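Putative uncharacterized protein Smu.1393c (Streptococcus mutans, PDB 4L9A) probably hydrolyses carboxylic esters, as a carboxylesterase of the alpha/beta hydrolase fold. Local coordinates at residues 144-149 and 223-228; 136-141 and 250-255. One frame throughout, in Å; residues are numbered along the deposited sequence.

Overall arrangement
Both contacts belong to the alpha/beta hydrolase fold: interaction 2 lies on strand 134-141, and interaction 1 at the helix that comes next in the chain. Interaction 2 packs that strand against the loop 250-255; interaction 1, nested within the chain loop that interaction 2 closes, sets the helix start, 144-149, against 223-228. Their centres lie about 13 Å apart, and polar bonds bridge them: Tyr252 OH lies 2.6 Å from Thr144 O and Glu251 OE2 lies 2.8 Å from Val146 N, both probable hydrogen bonds. Thr144 OG1 also makes a weak hydrogen bond to Ser118 OG. Ser118 directly follows strand 111-117, where this family carries its nucleophile, so interaction 1 probably borders the active site.

Interaction 1: 144-149 and 223-228; sequences TTVMIY and EDFKTG
Phe225 packs against Val146 and Tyr149 where a helix begins just beyond a central strand of the alpha/beta hydrolase fold. Its side chain can be followed outward. CB lies 3.7 Å from Val146 CG2. CG remains beside the same valine, with CG1 of Val146 over one ring face, and CD1 makes the closest approach to this residue, 3.6 Å from Val146 CG2. At the tip of the ring, CZ reaches Tyr149, 3.5 Å from its CD2 and equally near its CE2, while Phe225 CE2 is a looser neighbour, 4.1 Å from Tyr149 CD2. The two rings meet obliquely, with centroids 5.4 Å apart and planes at 58°, which excludes a parallel stack. Tyr149 holds CG anti to its own N (chi1 180°), a torsion that carries the ring out from the helix to the tip of Phe225. No hydrogen bond crosses between the segments, so the contact rests on apolar packing. Phe122 of helix 120-130 adds to it, touching Val146 and meeting the Phe225 ring. The helix that Val146 opens is capped at its N-terminus by Thr145: Ile148 N donates to Thr145 OG1 over 3.0 Å, with an N-H...O angle of 168°.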
loop_
_atom_site.group_PDB
_atom_site.type_symbol
_atom_site.label_atom_id
_atom_site.label_comp_id
_atom_site.label_asym_id
_atom_site.label_seq_id
_atom_site.Cartn_x
_atom_site.Cartn_y
_atom_site.Cartn_z
ATOM N N THR A 144 1.433 -8.239 0.684
ATOM C CA THR A 144 2.102 -9.334 0.005
ATOM C C THR A 144 2.998 -10.108 0.974
ATOM O O THR A 144 3.894 -9.522 1.587
ATOM C CB THR A 144 2.924 -8.811 -1.198
ATOM O OG1 THR A 144 2.101 -7.939 -1.989
ATOM C CG2 THR A 144 3.397 -9.976 -2.065
ATOM N N THR A 145 2.746 -11.412 1.128
ATOM C CA THR A 145 3.582 -12.256 1.986
ATOM C C THR A 145 4.776 -12.833 1.233
ATOM O O THR A 145 4.745 -12.991 0.005
ATOM C CB THR A 145 2.816 -13.455 2.572
ATOM O OG1 THR A 145 2.284 -14.254 1.501
ATOM C CG2 THR A 145 1.692 -12.995 3.500
ATOM N N VAL A 146 5.822 -13.167 1.981
ATOM C CA VAL A 146 6.979 -13.820 1.399
ATOM C C VAL A 146 6.515 -15.117 0.735
ATOM O O VAL A 146 6.983 -15.473 -0.347
ATOM C CB VAL A 146 8.044 -14.127 2.458
ATOM C CG1 VAL A 146 9.115 -15.023 1.877
ATOM C CG2 VAL A 146 8.646 -12.829 2.995
HETATM N N MSE A 147 5.564 -15.798 1.365
HETATM C CA MSE A 147 5.019 -17.017 0.780
HETATM C C MSE A 147 4.422 -16.783 -0.607
HETATM O O MSE A 147 4.822 -17.433 -1.573
HETATM C CB MSE A 147 3.966 -17.641 1.688
HETATM C CG MSE A 147 3.511 -19.017 1.220
HETATM SE SE MSE A 147 1.712 -19.429 1.855
HETATM C CE MSE A 147 0.700 -18.495 0.466
ATOM N N ILE A 148 3.463 -15.868 -0.707
ATOM C CA ILE A 148 2.811 -15.628 -1.990
ATOM C C ILE A 148 3.824 -15.065 -2.991
ATOM O O ILE A 148 3.777 -15.373 -4.177
ATOM C CB ILE A 148 1.563 -14.708 -1.861
ATOM C CG1 ILE A 148 0.565 -14.965 -2.996
ATOM C CG2 ILE A 148 1.962 -13.235 -1.806
ATOM C CD1 ILE A 148 -0.089 -16.311 -2.935
ATOM N N TYR A 149 4.761 -14.259 -2.502
ATOM C CA TYR A 149 5.761 -13.664 -3.374
ATOM C C TYR A 149 6.674 -14.721 -3.983
ATOM O O TYR A 149 6.945 -14.683 -5.184
ATOM C CB TYR A 149 6.602 -12.614 -2.637
ATOM C CG TYR A 149 7.643 -11.997 -3.536
ATOM C CD1 TYR A 149 7.323 -10.926 -4.359
ATOM C CD2 TYR A 149 8.932 -12.508 -3.591
ATOM C CE1 TYR A 149 8.265 -10.366 -5.193
ATOM C CE2 TYR A 149 9.878 -11.959 -4.425
ATOM C CZ TYR A 149 9.541 -10.890 -5.221
ATOM O OH TYR A 149 10.485 -10.337 -6.048
ATOM N N GLU A 223 17.401 -10.974 1.434
ATOM C CA GLU A 223 17.694 -10.075 2.541
ATOM C C GLU A 223 16.489 -9.210 2.903
ATOM O O GLU A 223 16.442 -8.615 3.976
ATOM C CB GLU A 223 18.893 -9.193 2.206
ATOM C CG GLU A 223 20.164 -9.579 2.943
ATOM C CD GLU A 223 19.925 -9.849 4.417
ATOM O OE1 GLU A 223 20.152 -10.994 4.858
ATOM O OE2 GLU A 223 19.511 -8.916 5.135
ATOM N N ASP A 224 15.513 -9.148 2.004
ATOM C CA ASP A 224 14.315 -8.347 2.227
ATOM C C ASP A 224 13.208 -9.160 2.888
ATOM O O ASP A 224 12.105 -8.651 3.122
ATOM C CB ASP A 224 13.812 -7.787 0.896
ATOM C CG ASP A 224 14.839 -6.900 0.225
ATOM O OD1 ASP A 224 15.388 -6.018 0.919
ATOM O OD2 ASP A 224 15.118 -7.104 -0.977
ATOM N N PHE A 225 13.497 -10.422 3.193
ATOM C CA PHE A 225 12.462 -11.325 3.689
ATOM C C PHE A 225 12.707 -11.782 5.126
ATOM O O PHE A 225 12.164 -12.805 5.559
ATOM C CB PHE A 225 12.364 -12.547 2.771
ATOM C CG PHE A 225 11.999 -12.216 1.356
ATOM C CD1 PHE A 225 11.200 -11.122 1.070
ATOM C CD2 PHE A 225 12.467 -12.991 0.309
ATOM C CE1 PHE A 225 10.861 -10.814 -0.239
ATOM C CE2 PHE A 225 12.133 -12.684 -0.997
ATOM C CZ PHE A 225 11.328 -11.595 -1.268
ATOM N N LYS A 226 13.511 -11.024 5.866
ATOM C CA LYS A 226 13.972 -11.479 7.177
ATOM C C LYS A 226 13.385 -10.674 8.333
ATOM O O LYS A 226 13.852 -10.780 9.473
ATOM C CB LYS A 226 15.501 -11.443 7.252
ATOM C CG LYS A 226 16.210 -12.336 6.239
ATOM C CD LYS A 226 17.734 -12.271 6.397
ATOM C CE LYS A 226 18.455 -13.074 5.316
ATOM N NZ LYS A 226 18.156 -14.533 5.390
ATOM N N THR A 227 12.361 -9.882 8.034
ATOM C CA THR A 227 11.787 -8.958 9.002
ATOM C C THR A 227 10.318 -9.281 9.231
ATOM O O THR A 227 9.546 -9.387 8.282
ATOM C CB THR A 227 11.882 -7.500 8.487
ATOM O OG1 THR A 227 13.223 -7.218 8.067
ATOM C CG2 THR A 227 11.469 -6.509 9.563
ATOM N N GLY A 228 9.927 -9.428 10.488
ATOM C CA GLY A 228 8.519 -9.536 10.823
ATOM C C GLY A 228 8.116 -8.299 11.602
ATOM O O GLY A 228 8.958 -7.463 11.908
#

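Interaction 2: 136-141 and 250-255; sequences LGFIGL and SEYLNK
Phe138 sits in the extended backbone of strand 134-141, whereas Tyr252, its partner, occupies the third position of a type I beta turn running from Ser250 to Leu253. The turn's own backbone bond, Leu253 N to Ser250 O, is weak at 3.5 Å, but a second bond, that of an ST turn, is formed inside the turn: Tyr252 N donates to Ser250 OG over 3.1 Å. Across the contact the rings lie almost parallel, their planes only 8° apart, yet they are slid so far that they barely overlap, with 5.5 Å between centroids. Touching is therefore confined to neighbouring rim atoms. Phe138 CE2 comes within 3.7 Å of Tyr252 CD1, and Phe138 CZ is almost as near to that carbon. Phe138 holds CG anti to its N (chi1 175°), beside its carbonyl carbon, which lays the ring along the strand toward Gly140. Having no side chain, Gly140 leaves it room, CE2 of Phe138 passing 3.6 Å from Gly140 CA. Ala124 and Met128 of helix 120-130 pack on Phe138, and Leu125 on Tyr252. That helix joins the adjacent parallel strands 111-117 and 134-141 in a beta-alpha-beta crossover, the unit from which the alpha/beta hydrolase sheet is built.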
loop_
_atom_site.group_PDB
_atom_site.type_symbol
_atom_site.label_atom_id
_atom_site.label_comp_id
_atom_site.label_asym_id
_atom_site.label_seq_id
_atom_site.Cartn_x
_atom_site.Cartn_y
_atom_site.Cartn_z
ATOM N N LEU A 136 2.333 3.183 15.767
ATOM C CA LEU A 136 1.246 2.765 16.657
ATOM C C LEU A 136 0.429 1.578 16.129
ATOM O O LEU A 136 -0.386 1.011 16.858
ATOM C CB LEU A 136 0.297 3.929 16.924
ATOM C CG LEU A 136 0.953 5.156 17.552
ATOM C CD1 LEU A 136 -0.037 6.299 17.631
ATOM C CD2 LEU A 136 1.497 4.814 18.923
ATOM N N GLY A 137 0.623 1.214 14.871
ATOM C CA GLY A 137 -0.199 0.174 14.288
ATOM C C GLY A 137 0.074 -0.059 12.822
ATOM O O GLY A 137 0.531 0.834 12.096
ATOM N N PHE A 138 -0.213 -1.277 12.383
ATOM C CA PHE A 138 -0.137 -1.634 10.974
ATOM C C PHE A 138 -1.522 -2.042 10.499
ATOM O O PHE A 138 -2.195 -2.826 11.161
ATOM C CB PHE A 138 0.849 -2.783 10.765
ATOM C CG PHE A 138 0.891 -3.295 9.348
ATOM C CD1 PHE A 138 1.544 -2.577 8.355
ATOM C CD2 PHE A 138 0.281 -4.502 9.016
ATOM C CE1 PHE A 138 1.587 -3.040 7.045
ATOM C CE2 PHE A 138 0.312 -4.969 7.720
ATOM C CZ PHE A 138 0.966 -4.239 6.724
ATOM N N ILE A 139 -1.950 -1.495 9.367
ATOM C CA ILE A 139 -3.231 -1.850 8.769
ATOM C C ILE A 139 -2.947 -2.401 7.380
ATOM O O ILE A 139 -2.513 -1.675 6.487
ATOM C CB ILE A 139 -4.172 -0.632 8.652
ATOM C CG1 ILE A 139 -4.240 0.145 9.977
ATOM C CG2 ILE A 139 -5.547 -1.066 8.189
ATOM C CD1 ILE A 139 -4.774 -0.664 11.145
ATOM N N GLY A 140 -3.142 -3.695 7.186
ATOM C CA GLY A 140 -2.765 -4.266 5.908
ATOM C C GLY A 140 -3.952 -4.794 5.134
ATOM O O GLY A 140 -4.733 -5.593 5.644
ATOM N N LEU A 141 -4.091 -4.333 3.902
ATOM C CA LEU A 141 -5.090 -4.867 2.999
ATOM C C LEU A 141 -4.395 -5.847 2.059
ATOM O O LEU A 141 -3.683 -5.435 1.147
ATOM C CB LEU A 141 -5.770 -3.739 2.214
ATOM C CG LEU A 141 -6.504 -2.662 3.027
ATOM C CD1 LEU A 141 -7.254 -3.235 4.232
ATOM C CD2 LEU A 141 -5.537 -1.559 3.475
ATOM N N SER A 250 1.896 -15.709 8.830
ATOM C CA SER A 250 2.723 -14.736 8.122
ATOM C C SER A 250 3.480 -13.784 9.032
ATOM O O SER A 250 3.236 -13.706 10.242
ATOM C CB SER A 250 1.873 -13.891 7.169
ATOM O OG SER A 250 1.188 -12.881 7.893
ATOM N N GLU A 251 4.376 -13.032 8.403
ATOM C CA GLU A 251 5.170 -12.012 9.061
ATOM C C GLU A 251 4.342 -10.783 9.457
ATOM O O GLU A 251 4.863 -9.873 10.115
ATOM C CB GLU A 251 6.293 -11.571 8.114
ATOM C CG GLU A 251 5.793 -11.083 6.743
ATOM C CD GLU A 251 5.599 -12.228 5.735
ATOM O OE1 GLU A 251 5.295 -13.365 6.150
ATOM O OE2 GLU A 251 5.780 -11.992 4.527
ATOM N N TYR A 252 3.080 -10.725 9.034
ATOM C CA TYR A 252 2.248 -9.544 9.321
ATOM C C TYR A 252 1.453 -9.683 10.622
ATOM O O TYR A 252 0.883 -8.711 11.125
ATOM C CB TYR A 252 1.309 -9.221 8.156
ATOM C CG TYR A 252 2.033 -8.812 6.893
ATOM C CD1 TYR A 252 2.737 -7.607 6.830
ATOM C CD2 TYR A 252 2.044 -9.638 5.777
ATOM C CE1 TYR A 252 3.417 -7.231 5.680
ATOM C CE2 TYR A 252 2.723 -9.275 4.619
ATOM C CZ TYR A 252 3.408 -8.062 4.578
ATOM O OH TYR A 252 4.092 -7.677 3.446
ATOM N N LEU A 253 1.425 -10.892 11.165
ATOM C CA LEU A 253 0.704 -11.139 12.410
ATOM C C LEU A 253 1.650 -11.381 13.578
ATOM O O LEU A 253 2.778 -11.828 13.401
ATOM C CB LEU A 253 -0.293 -12.297 12.256
ATOM C CG LEU A 253 -1.552 -11.957 11.448
ATOM C CD1 LEU A 253 -2.492 -13.156 11.323
ATOM C CD2 LEU A 253 -2.281 -10.781 12.073
ATOM N N ASN A 254 1.176 -11.057 14.774
ATOM C CA ASN A 254 1.930 -11.260 15.992
ATOM C C ASN A 254 0.931 -11.539 17.095
ATOM O O ASN A 254 -0.255 -11.740 16.816
ATOM C CB ASN A 254 2.794 -10.031 16.325
ATOM C CG ASN A 254 1.972 -8.759 16.487
ATOM O OD1 ASN A 254 0.790 -8.802 16.840
ATOM N ND2 ASN A 254 2.602 -7.614 16.234
ATOM N N LYS A 255 1.396 -11.530 18.338
ATOM C CA LYS A 255 0.556 -11.933 19.461
ATOM C C LYS A 255 -0.040 -10.772 20.246
ATOM O O LYS A 255 -0.608 -10.976 21.311
ATOM C CB LYS A 255 1.333 -12.868 20.385
ATOM C CG LYS A 255 1.496 -14.256 19.805
ATOM C CD LYS A 255 2.869 -14.826 20.114
ATOM C CE LYS A 255 2.998 -16.242 19.578
ATOM N NZ LYS A 255 1.995 -17.151 20.199
#